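Long-range contacts in exopolysaccharide biosynthesis protein (Pantoea stewartii subsp. stewartii DC283, PDB 6TGF), which probably modifies the glycan of the bacterial biofilm as a hydrolase with a tailspike-like parallel beta-helix fold: residues Gln356-Ala361 with Thr371-Leu376; Thr378-Ile383 with Ser411-Leu416; Asp394-Gly399 with Lys428-Pro433; Cys435-Ile440 with Asn456-Ile461. All blocks are in the same frame, centred on the assembly; numbering follows the deposited sequence.

Followed from the N terminus, the four contacts illustrate how a parallel beta-helix is built from repeated coils. Contact 1 closes first and by itself, joining strands 356-366 and 373-378 across the interior of the coil. Contacts 2 and 3 then cross: the chain passes 378-383 and 394-399 before returning through 411-416 and 428-433, so each contact stacks one coil on the next along a different wall. Contact 4 closes afterwards and pairs 435-440 with 456-461, continuing along the helix axis the wall of contact 2. Leu416 packs on Leu430 and Leu432, joining contacts 2 and 3 in the core, and Gln397 of contact 3 bonds Ser374 of contact 1.

Contact 1: residues Gln356-Ala361 with Thr371-Leu376; sequences QFFRGA and TALSLL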
# COMPACT_ATOMS: atom_id res chain seq x y z
N GLN B 356 16.19 -16.10 2.14
CA GLN B 356 16.57 -14.66 2.14
C GLN B 356 15.32 -13.80 2.28
O GLN B 356 14.32 -14.09 1.59
CB GLN B 356 17.32 -14.29 0.86
CG GLN B 356 18.79 -14.68 0.88
CD GLN B 356 19.52 -14.28 -0.38
OE1 GLN B 356 19.03 -13.48 -1.18
NE2 GLN B 356 20.70 -14.85 -0.57
N PHE B 357 15.37 -12.80 3.16
CA PHE B 357 14.38 -11.70 3.30
C PHE B 357 15.01 -10.43 2.72
O PHE B 357 16.21 -10.19 2.99
CB PHE B 357 13.98 -11.51 4.76
CG PHE B 357 13.18 -12.64 5.35
CD1 PHE B 357 11.80 -12.67 5.24
CD2 PHE B 357 13.80 -13.67 6.04
CE1 PHE B 357 11.05 -13.70 5.79
CE2 PHE B 357 13.05 -14.70 6.59
CZ PHE B 357 11.68 -14.72 6.46
N PHE B 358 14.25 -9.65 1.94
CA PHE B 358 14.73 -8.41 1.28
C PHE B 358 13.66 -7.32 1.35
O PHE B 358 12.49 -7.59 1.00
CB PHE B 358 15.13 -8.69 -0.17
CG PHE B 358 15.79 -7.53 -0.86
CD1 PHE B 358 15.04 -6.60 -1.57
CD2 PHE B 358 17.16 -7.35 -0.80
CE1 PHE B 358 15.65 -5.53 -2.20
CE2 PHE B 358 17.77 -6.28 -1.43
CZ PHE B 358 17.02 -5.37 -2.13
N ARG B 359 14.06 -6.13 1.80
CA ARG B 359 13.26 -4.88 1.74
C ARG B 359 14.06 -3.81 1.00
O ARG B 359 15.18 -3.50 1.44
CB ARG B 359 12.87 -4.42 3.15
CG ARG B 359 11.75 -5.24 3.78
CD ARG B 359 11.32 -4.71 5.13
NE ARG B 359 10.71 -3.40 5.05
CZ ARG B 359 9.45 -3.16 4.66
NH1 ARG B 359 8.65 -4.15 4.32
NH2 ARG B 359 9.01 -1.92 4.62
N GLY B 360 13.51 -3.30 -0.11
CA GLY B 360 14.06 -2.19 -0.91
C GLY B 360 13.07 -1.04 -1.00
O GLY B 360 11.87 -1.31 -1.21
N ALA B 361 13.55 0.20 -0.85
CA ALA B 361 12.72 1.42 -0.90
C ALA B 361 13.55 2.60 -1.40
O ALA B 361 14.69 2.77 -0.93
CB ALA B 361 12.13 1.71 0.46
N THR B 371 23.93 -6.88 -13.09
CA THR B 371 22.62 -7.18 -12.45
C THR B 371 22.47 -6.25 -11.23
O THR B 371 23.22 -6.44 -10.27
CB THR B 371 22.50 -8.66 -12.06
OG1 THR B 371 22.65 -9.44 -13.25
CG2 THR B 371 21.19 -8.99 -11.40
N ALA B 372 21.53 -5.29 -11.29
CA ALA B 372 21.33 -4.26 -10.24
C ALA B 372 21.13 -4.92 -8.87
O ALA B 372 21.86 -4.57 -7.93
CB ALA B 372 20.17 -3.36 -10.61
N LEU B 373 20.17 -5.85 -8.78
CA LEU B 373 19.87 -6.63 -7.55
C LEU B 373 19.80 -8.12 -7.90
O LEU B 373 19.07 -8.47 -8.85
CB LEU B 373 18.54 -6.15 -6.94
CG LEU B 373 18.57 -4.78 -6.27
CD1 LEU B 373 17.16 -4.33 -5.92
CD2 LEU B 373 19.45 -4.79 -5.03
N SER B 374 20.54 -8.96 -7.16
CA SER B 374 20.59 -10.43 -7.31
C SER B 374 20.27 -11.10 -5.97
O SER B 374 21.06 -10.93 -5.03
CB SER B 374 21.93 -10.87 -7.84
OG SER B 374 21.98 -12.28 -7.99
N LEU B 375 19.14 -11.82 -5.89
CA LEU B 375 18.64 -12.49 -4.66
C LEU B 375 18.60 -14.01 -4.89
O LEU B 375 18.47 -14.44 -6.05
CB LEU B 375 17.26 -11.94 -4.32
CG LEU B 375 17.15 -10.41 -4.23
CD1 LEU B 375 15.73 -9.99 -3.91
CD2 LEU B 375 18.11 -9.86 -3.19
N LEU B 376 18.68 -14.79 -3.80
CA LEU B 376 18.73 -16.27 -3.83
C LEU B 376 17.78 -16.85 -2.77
O LEU B 376 17.81 -16.35 -1.63
CB LEU B 376 20.17 -16.72 -3.59
CG LEU B 376 20.44 -18.22 -3.76
CD1 LEU B 376 20.17 -18.68 -5.18
CD2 LEU B 376 21.87 -18.56 -3.35
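Gln356 reaches across to Leu376 with its whole side chain, and most of its atoms line up against the Leu376 backbone. CB starts toward the facing strand and lies 3.3 Å from Leu376 O; CG, set anti to its own carbonyl carbon, keeps beside that oxygen, as does CD. From there the chain runs out extended, which brings OE1 to Leu376 N at 3.0 Å in a nearly straight hydrogen bond (173° at the hydrogen). The N-H does not approach along a lone pair but comes from above the side-chain carbonyl plane, 55° out of it. NE2 passes 3.6 Å from Leu376 CB and gives its protons to the backbone oxygens of Asn350 and Cys352. With both ends of the amide engaged, its rotation is fixed in a buried place.

Two residues on, the contact becomes apolar. Phe358 has CG anti to its backbone N (chi1 -173°), turning the ring toward Leu373 and Leu375, which both meet it from the same side. Leu375 lays CD1 over one ring face, 3.9 Å from Phe358 CG, while its other methyl, CD2, touches Phe358 CD2 at 3.6 Å. Leu373 meets the far end of the ring obliquely, its CD2 being 3.8 Å from Phe358 CZ.

The two strands run roughly antiparallel and belong to different walls of the coil, with side chains filling the core between them. Within that core Phe358 also packs on Val327 and Ile329 of strand 327-330 and on Cys381 of strand 380-389, and Leu373 rests on Ile396 of strand 396-399.

Contact 2: residues Thr378-Ile383 with Ser411-Leu416; sequences TLDCKI and STAIEL. With EDO (1,2-ethanediol), chain L.
Cys381 and Ile414 pair as parallel neighbours, with Lys382 beside Glu415 and Ile383 beside Leu416. Three backbone bonds stitch this part: Cys381 N to Ala413 O at 2.8 Å, then Glu415 N to Cys381 O and Ile383 N to Glu415 O. On the inner face, Ile414 CD1 lies 3.6 Å from both Cys381 CB and Thr378 CG2, and Ile383 and Leu416 run side by side, Ile383 CD1 3.8 Å from Leu416 CD2.

On the outer face, Lys382 bends at its second torsion and crosses Glu415 at a slant, its CE beside the carboxylate at 3.3 Å from Glu415 OE2. Its NZ makes a weak salt bridge to Asp380 OD2 instead, while Glu415 is held by His441 and Asn442 of the second subunit.

Farther out, one water gives hydrogen bonds to Asp380 OD1 and Ala413 O, and another links Thr378 N to Ser411 OG. Ala413, in a left-handed backbone conformation, separates strand 411-412 from strand 414-422, one residue past the point where Leu379, opposite Thr412, turns the corner. An ethanediol, probably from the crystallisation liquor, donates to Leu379 O.

Strand 380-389 thus lies between strands 356-366 and 414-422 in one wall of the beta-helix.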
# COMPACT_ATOMS: atom_id res chain seq x y z
N THR B 378 14.62 -16.61 -2.11
CA THR B 378 13.83 -15.51 -1.51
C THR B 378 12.60 -16.10 -0.79
O THR B 378 11.88 -16.90 -1.42
CB THR B 378 13.42 -14.48 -2.57
OG1 THR B 378 14.61 -13.95 -3.13
CG2 THR B 378 12.57 -13.37 -2.01
N LEU B 379 12.40 -15.71 0.47
CA LEU B 379 11.21 -16.08 1.29
C LEU B 379 10.21 -14.91 1.30
O LEU B 379 9.00 -15.18 1.46
CB LEU B 379 11.66 -16.43 2.71
CG LEU B 379 12.40 -17.76 2.85
CD1 LEU B 379 12.90 -17.94 4.28
CD2 LEU B 379 11.53 -18.93 2.44
N ASP B 380 10.70 -13.68 1.17
CA ASP B 380 9.89 -12.43 1.17
C ASP B 380 10.75 -11.29 0.60
O ASP B 380 11.84 -11.06 1.15
CB ASP B 380 9.37 -12.11 2.57
CG ASP B 380 8.39 -10.95 2.63
OD1 ASP B 380 7.25 -11.12 2.15
OD2 ASP B 380 8.78 -9.89 3.15
N CYS B 381 10.27 -10.63 -0.46
CA CYS B 381 10.98 -9.52 -1.15
C CYS B 381 10.00 -8.37 -1.42
O CYS B 381 9.08 -8.56 -2.23
CB CYS B 381 11.60 -10.00 -2.45
SG CYS B 381 12.50 -8.71 -3.36
N LYS B 382 10.21 -7.23 -0.75
CA LYS B 382 9.44 -5.98 -0.96
C LYS B 382 10.38 -4.93 -1.56
O LYS B 382 11.33 -4.53 -0.86
CB LYS B 382 8.81 -5.50 0.35
CG LYS B 382 7.40 -6.00 0.60
CD LYS B 382 7.14 -6.46 2.02
CE LYS B 382 5.87 -7.26 2.16
NZ LYS B 382 5.85 -8.08 3.39
N ILE B 383 10.14 -4.54 -2.81
CA ILE B 383 10.88 -3.45 -3.51
C ILE B 383 9.85 -2.40 -3.94
O ILE B 383 9.14 -2.63 -4.93
CB ILE B 383 11.71 -4.00 -4.69
CG1 ILE B 383 12.35 -5.35 -4.35
CG2 ILE B 383 12.75 -2.97 -5.11
CD1 ILE B 383 13.26 -5.91 -5.42
N SER B 411 11.13 -18.89 -5.81
CA SER B 411 11.10 -17.64 -5.00
C SER B 411 9.69 -17.44 -4.43
O SER B 411 8.73 -17.93 -5.07
CB SER B 411 11.54 -16.46 -5.82
OG SER B 411 12.84 -16.67 -6.37
N THR B 412 9.56 -16.76 -3.29
CA THR B 412 8.28 -16.61 -2.54
C THR B 412 8.07 -15.15 -2.14
O THR B 412 9.06 -14.48 -1.78
CB THR B 412 8.26 -17.54 -1.32
OG1 THR B 412 8.45 -18.88 -1.78
CG2 THR B 412 6.97 -17.45 -0.53
N ALA B 413 6.81 -14.69 -2.19
CA ALA B 413 6.33 -13.40 -1.65
C ALA B 413 7.18 -12.24 -2.17
O ALA B 413 7.71 -11.46 -1.35
CB ALA B 413 6.31 -13.46 -0.14
N ILE B 414 7.32 -12.13 -3.50
CA ILE B 414 7.95 -10.97 -4.19
C ILE B 414 6.86 -9.92 -4.39
O ILE B 414 5.85 -10.24 -5.04
CB ILE B 414 8.60 -11.38 -5.53
CG1 ILE B 414 9.48 -12.63 -5.41
CG2 ILE B 414 9.35 -10.21 -6.14
CD1 ILE B 414 10.91 -12.37 -5.01
N GLU B 415 7.04 -8.71 -3.85
CA GLU B 415 6.08 -7.58 -4.00
C GLU B 415 6.82 -6.36 -4.57
O GLU B 415 7.49 -5.66 -3.79
CB GLU B 415 5.41 -7.28 -2.66
CG GLU B 415 4.35 -6.19 -2.75
CD GLU B 415 3.49 -6.04 -1.51
OE1 GLU B 415 2.40 -5.44 -1.63
OE2 GLU B 415 3.90 -6.50 -0.43
N LEU B 416 6.69 -6.14 -5.88
CA LEU B 416 7.24 -4.96 -6.60
C LEU B 416 6.11 -3.94 -6.76
O LEU B 416 5.07 -4.31 -7.32
CB LEU B 416 7.79 -5.39 -7.96
CG LEU B 416 8.69 -6.62 -7.97
CD1 LEU B 416 9.00 -7.04 -9.39
CD2 LEU B 416 9.97 -6.38 -7.19
C1 EDO L . 7.45 -16.34 5.28
O1 EDO L . 6.96 -15.08 4.88
C2 EDO L . 7.17 -17.42 4.29
O2 EDO L . 7.53 -17.07 2.97
O HOH W 1 15.03 -16.02 -4.92
O HOH W 2 6.16 -9.85 -0.04

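Contact 3: residues Asp394-Gly399 with Lys428-Pro433; sequences DVIQAG and KVLNLP
Asp394 uses both carboxylate oxygens on the facing segment. OD1 accepts Lys428 N at 2.8 Å on its anti side, somewhat out of the carboxylate plane. OD2 takes Asn431 ND2 at 2.7 Å from above that plane, the carboxylate and amide standing almost perpendicular (88° apart). Asn431 projects from the outer side of the strand, and with CG anti to its backbone N (chi1 -173°) its amide is turned toward the acid. Gln397 lies alongside, its CG 3.4 Å from Asn431 ND2, but bends at the second torsion, and its OE1 is bonded by Ser374 OG of the preceding coil.

Backbone bonds form the second group. Val395 N and Ile396 N give to Lys428 O and Val429 O in succession, at the corner where the chain turns; Ile396 O then accepts Asn431 N (2.8 Å), and Asn431 O accepts Ala398 N (3.1 Å). This is the stacking of successive coils in a parallel beta-helix: strand 396-399 sits between strands 373-378 and 430-431, all running the same way.

Apolar contacts fill the inward side. Ile396 and Leu430 point the same way, side by side, while Leu432 meets Ile396 obliquely, CD1 4.1 Å from Ile396 CG2, and sets CD2 against Ala398 CB. Trp386 of strand 380-389 touches both Ile396 and Leu430 in the core, and Leu416 is packed against Ile396, Leu430 and Leu432.

Water supplies the last group. One molecule donates to Ala398 O and Pro433 O, both at 2.7 Å, bridging the segments where the strand pairing has ended.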
# COMPACT_ATOMS: atom_id res chain seq x y z
N ASP B 394 20.45 -7.05 -16.15
CA ASP B 394 19.20 -7.33 -15.39
C ASP B 394 19.08 -6.31 -14.26
O ASP B 394 20.13 -5.90 -13.72
CB ASP B 394 19.19 -8.76 -14.83
CG ASP B 394 19.15 -9.85 -15.88
OD1 ASP B 394 18.90 -9.53 -17.06
OD2 ASP B 394 19.36 -11.02 -15.51
N VAL B 395 17.86 -5.89 -13.92
CA VAL B 395 17.58 -4.93 -12.81
C VAL B 395 17.21 -5.74 -11.56
O VAL B 395 18.08 -5.88 -10.68
CB VAL B 395 16.51 -3.90 -13.22
CG1 VAL B 395 16.17 -2.94 -12.09
CG2 VAL B 395 16.92 -3.13 -14.46
N ILE B 396 15.99 -6.27 -11.49
CA ILE B 396 15.51 -7.12 -10.36
C ILE B 396 15.65 -8.59 -10.77
O ILE B 396 14.84 -9.06 -11.60
CB ILE B 396 14.06 -6.77 -9.96
CG1 ILE B 396 13.82 -5.26 -9.88
CG2 ILE B 396 13.68 -7.46 -8.66
CD1 ILE B 396 14.72 -4.53 -8.90
N GLN B 397 16.64 -9.29 -10.21
CA GLN B 397 16.94 -10.71 -10.49
C GLN B 397 16.84 -11.51 -9.19
O GLN B 397 17.35 -11.03 -8.16
CB GLN B 397 18.33 -10.85 -11.12
CG GLN B 397 18.63 -12.25 -11.66
CD GLN B 397 19.22 -13.17 -10.62
OE1 GLN B 397 20.10 -12.80 -9.86
NE2 GLN B 397 18.72 -14.40 -10.59
N ALA B 398 16.19 -12.68 -9.24
CA ALA B 398 16.07 -13.64 -8.12
C ALA B 398 16.11 -15.07 -8.67
O ALA B 398 15.34 -15.37 -9.60
CB ALA B 398 14.80 -13.38 -7.34
N GLY B 399 17.00 -15.90 -8.11
CA GLY B 399 17.16 -17.32 -8.47
C GLY B 399 17.06 -18.22 -7.25
O GLY B 399 16.65 -17.73 -6.19
N LYS B 428 17.03 -8.22 -18.74
CA LYS B 428 15.63 -8.36 -18.26
C LYS B 428 15.41 -7.39 -17.09
O LYS B 428 16.16 -7.49 -16.11
CB LYS B 428 15.36 -9.81 -17.85
CG LYS B 428 15.59 -10.83 -18.96
CD LYS B 428 15.58 -12.27 -18.49
CE LYS B 428 16.19 -13.20 -19.51
NZ LYS B 428 15.74 -14.60 -19.32
N VAL B 429 14.42 -6.50 -17.20
CA VAL B 429 14.04 -5.54 -16.12
C VAL B 429 13.63 -6.37 -14.89
O VAL B 429 14.11 -6.06 -13.79
CB VAL B 429 12.92 -4.58 -16.57
CG1 VAL B 429 12.38 -3.74 -15.43
CG2 VAL B 429 13.38 -3.69 -17.72
N LEU B 430 12.80 -7.39 -15.10
CA LEU B 430 12.42 -8.41 -14.08
C LEU B 430 12.93 -9.78 -14.55
O LEU B 430 12.39 -10.31 -15.53
CB LEU B 430 10.90 -8.43 -13.90
CG LEU B 430 10.24 -7.07 -13.67
CD1 LEU B 430 8.73 -7.22 -13.53
CD2 LEU B 430 10.82 -6.37 -12.45
N ASN B 431 13.95 -10.32 -13.88
CA ASN B 431 14.45 -11.71 -14.07
C ASN B 431 13.98 -12.54 -12.87
O ASN B 431 14.81 -12.84 -11.99
CB ASN B 431 15.97 -11.73 -14.27
CG ASN B 431 16.51 -13.10 -14.62
OD1 ASN B 431 15.76 -14.08 -14.70
ND2 ASN B 431 17.81 -13.19 -14.85
N LEU B 432 12.69 -12.89 -12.84
CA LEU B 432 12.00 -13.46 -11.65
C LEU B 432 11.17 -14.68 -12.04
O LEU B 432 9.96 -14.69 -11.86
CB LEU B 432 11.12 -12.36 -11.04
CG LEU B 432 11.86 -11.13 -10.52
CD1 LEU B 432 10.88 -10.03 -10.13
CD2 LEU B 432 12.75 -11.48 -9.34
N PRO B 433 11.80 -15.75 -12.57
CA PRO B 433 11.11 -17.02 -12.80
C PRO B 433 10.72 -17.71 -11.49
O PRO B 433 11.40 -17.52 -10.50
CB PRO B 433 12.13 -17.87 -13.58
CG PRO B 433 13.47 -17.29 -13.20
CD PRO B 433 13.21 -15.81 -12.99
O HOH W 3 16.51 -15.67 -12.20
O HOH W 4 12.78 -15.89 -8.93

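Contact 4: residues Cys435-Ile440 with Asn456-Ile461; sequences CSQSLI and NGQWII. With EDO (1,2-ethanediol), chain Z.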
# COMPACT_ATOMS: atom_id res chain seq x y z
N CYS B 435 8.27 -17.33 -9.24
CA CYS B 435 7.89 -16.46 -8.11
C CYS B 435 6.44 -16.78 -7.70
O CYS B 435 5.53 -16.50 -8.50
CB CYS B 435 8.03 -14.99 -8.47
SG CYS B 435 9.75 -14.42 -8.50
N SER B 436 6.26 -17.37 -6.51
CA SER B 436 4.95 -17.80 -5.96
C SER B 436 4.45 -16.77 -4.94
O SER B 436 5.30 -16.10 -4.33
CB SER B 436 5.05 -19.18 -5.36
OG SER B 436 5.74 -20.07 -6.23
N GLN B 437 3.12 -16.66 -4.79
CA GLN B 437 2.43 -15.74 -3.84
C GLN B 437 2.98 -14.31 -4.00
O GLN B 437 3.19 -13.64 -2.97
CB GLN B 437 2.61 -16.24 -2.40
CG GLN B 437 1.97 -17.59 -2.13
CD GLN B 437 2.83 -18.76 -2.55
OE1 GLN B 437 2.39 -19.63 -3.30
NE2 GLN B 437 4.06 -18.79 -2.08
N SER B 438 3.17 -13.85 -5.24
CA SER B 438 3.87 -12.58 -5.58
C SER B 438 2.88 -11.54 -6.13
O SER B 438 1.79 -11.95 -6.59
CB SER B 438 5.00 -12.85 -6.54
OG SER B 438 6.00 -13.62 -5.91
N LEU B 439 3.25 -10.25 -6.07
CA LEU B 439 2.37 -9.11 -6.45
C LEU B 439 3.17 -8.04 -7.21
O LEU B 439 4.33 -7.78 -6.85
CB LEU B 439 1.76 -8.49 -5.18
CG LEU B 439 0.83 -9.41 -4.38
CD1 LEU B 439 1.59 -10.12 -3.27
CD2 LEU B 439 -0.33 -8.62 -3.80
N ILE B 440 2.53 -7.43 -8.22
CA ILE B 440 2.97 -6.17 -8.90
C ILE B 440 1.85 -5.13 -8.73
O ILE B 440 0.70 -5.45 -9.08
CB ILE B 440 3.30 -6.43 -10.38
CG1 ILE B 440 4.59 -7.23 -10.53
CG2 ILE B 440 3.34 -5.13 -11.17
CD1 ILE B 440 4.84 -7.77 -11.93
N ASN B 456 6.31 -19.39 -15.03
CA ASN B 456 6.11 -20.45 -14.00
C ASN B 456 5.83 -19.80 -12.63
O ASN B 456 6.13 -20.44 -11.60
CB ASN B 456 7.31 -21.39 -13.93
CG ASN B 456 7.37 -22.35 -15.11
OD1 ASN B 456 6.42 -23.08 -15.36
ND2 ASN B 456 8.49 -22.36 -15.81
N GLY B 457 5.23 -18.60 -12.63
CA GLY B 457 5.01 -17.79 -11.42
C GLY B 457 3.57 -17.83 -10.95
O GLY B 457 2.77 -18.59 -11.54
N GLN B 458 3.27 -17.05 -9.91
CA GLN B 458 1.90 -16.79 -9.38
C GLN B 458 1.84 -15.32 -8.95
O GLN B 458 2.39 -15.01 -7.87
CB GLN B 458 1.58 -17.74 -8.23
CG GLN B 458 0.17 -17.60 -7.68
CD GLN B 458 -0.04 -18.41 -6.42
OE1 GLN B 458 0.76 -18.37 -5.49
NE2 GLN B 458 -1.13 -19.15 -6.39
N TRP B 459 1.21 -14.47 -9.76
CA TRP B 459 1.28 -12.99 -9.64
C TRP B 459 -0.13 -12.39 -9.60
O TRP B 459 -0.95 -12.76 -10.46
CB TRP B 459 2.08 -12.40 -10.80
CG TRP B 459 3.54 -12.74 -10.80
CD1 TRP B 459 4.13 -13.83 -11.38
CD2 TRP B 459 4.60 -11.99 -10.19
NE1 TRP B 459 5.48 -13.80 -11.18
CE2 TRP B 459 5.80 -12.68 -10.45
CE3 TRP B 459 4.66 -10.80 -9.46
CZ2 TRP B 459 7.04 -12.22 -10.01
CZ3 TRP B 459 5.88 -10.34 -9.01
CH2 TRP B 459 7.06 -11.05 -9.28
N ILE B 460 -0.38 -11.51 -8.63
CA ILE B 460 -1.39 -10.42 -8.73
C ILE B 460 -0.69 -9.24 -9.41
O ILE B 460 0.38 -8.84 -8.93
CB ILE B 460 -1.97 -10.02 -7.35
CG1 ILE B 460 -2.81 -11.15 -6.74
CG2 ILE B 460 -2.77 -8.73 -7.45
CD1 ILE B 460 -3.24 -10.91 -5.31
N ILE B 461 -1.26 -8.73 -10.51
CA ILE B 461 -0.69 -7.59 -11.29
C ILE B 461 -1.78 -6.53 -11.48
O ILE B 461 -2.63 -6.70 -12.37
CB ILE B 461 -0.11 -8.08 -12.64
CG1 ILE B 461 0.85 -9.26 -12.43
CG2 ILE B 461 0.53 -6.93 -13.39
CD1 ILE B 461 1.49 -9.78 -13.70
C1 EDO Z . 3.23 -22.89 -4.22
O1 EDO Z . 4.36 -22.80 -5.07
C2 EDO Z . 1.95 -23.05 -4.96
O2 EDO Z . 1.07 -24.02 -4.41
O HOH W 5 7.76 -16.20 -11.92
O HOH W 6 4.48 -20.12 -9.01
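Trp459 offers one ring face to Ser438, whose CB stands 3.6 Å from the centroid of the six-membered ring and 11° off its normal, a CH-pi contact. The carbonyl of Leu439 lies at the ring edge near its plane, O being 3.7 Å from Trp459 CZ3. Also at the edge and in plane is a water, which accepts a weak bond from Trp459 NE1 and another from Cys435 N. Cys435 and Ile440 meet the indole obliquely: Ile440 CG1 is 3.7 Å from Trp459 CZ3, and Cys435 comes nearest with CB, at Trp459 CZ2, while Cys435 SG, 5.0 Å from the centroid of the Trp459 six-membered ring, makes a looser sulfur-aromatic contact.

The second flat group is the Gln458 amide. Its side chain runs out extended with CG anti to the backbone N (chi1 -177°), bringing OE1 to Gln437 N; the N-H meets a lone pair in the carbonyl plane at 3.0 Å. Gln437, in a left-handed backbone conformation, forms the corner between strands 435-436 and 438-441, and the Gln458 oxygen binds its N-H there.

The parallel strands pair as consecutive coils of the beta-helix do. Backbone bonds run from Gln458 N to Cys435 O, Ser438 N to Gln458 O, Ile460 N to Ser438 O and Ile440 N to Ile460 O. Like residues stack in line: Ile440 and Ile461 inside with the indole, Leu439 and Ile460 on the other face, with CD2 of Leu439 4.0 Å from CD1 of Ile460. Ser438 OG donates to Ser436 O and accepts Ile414 N from the coil before. Gln484 of the second subunit packs on Gln458 and Ile460 and bonds Ser438 O.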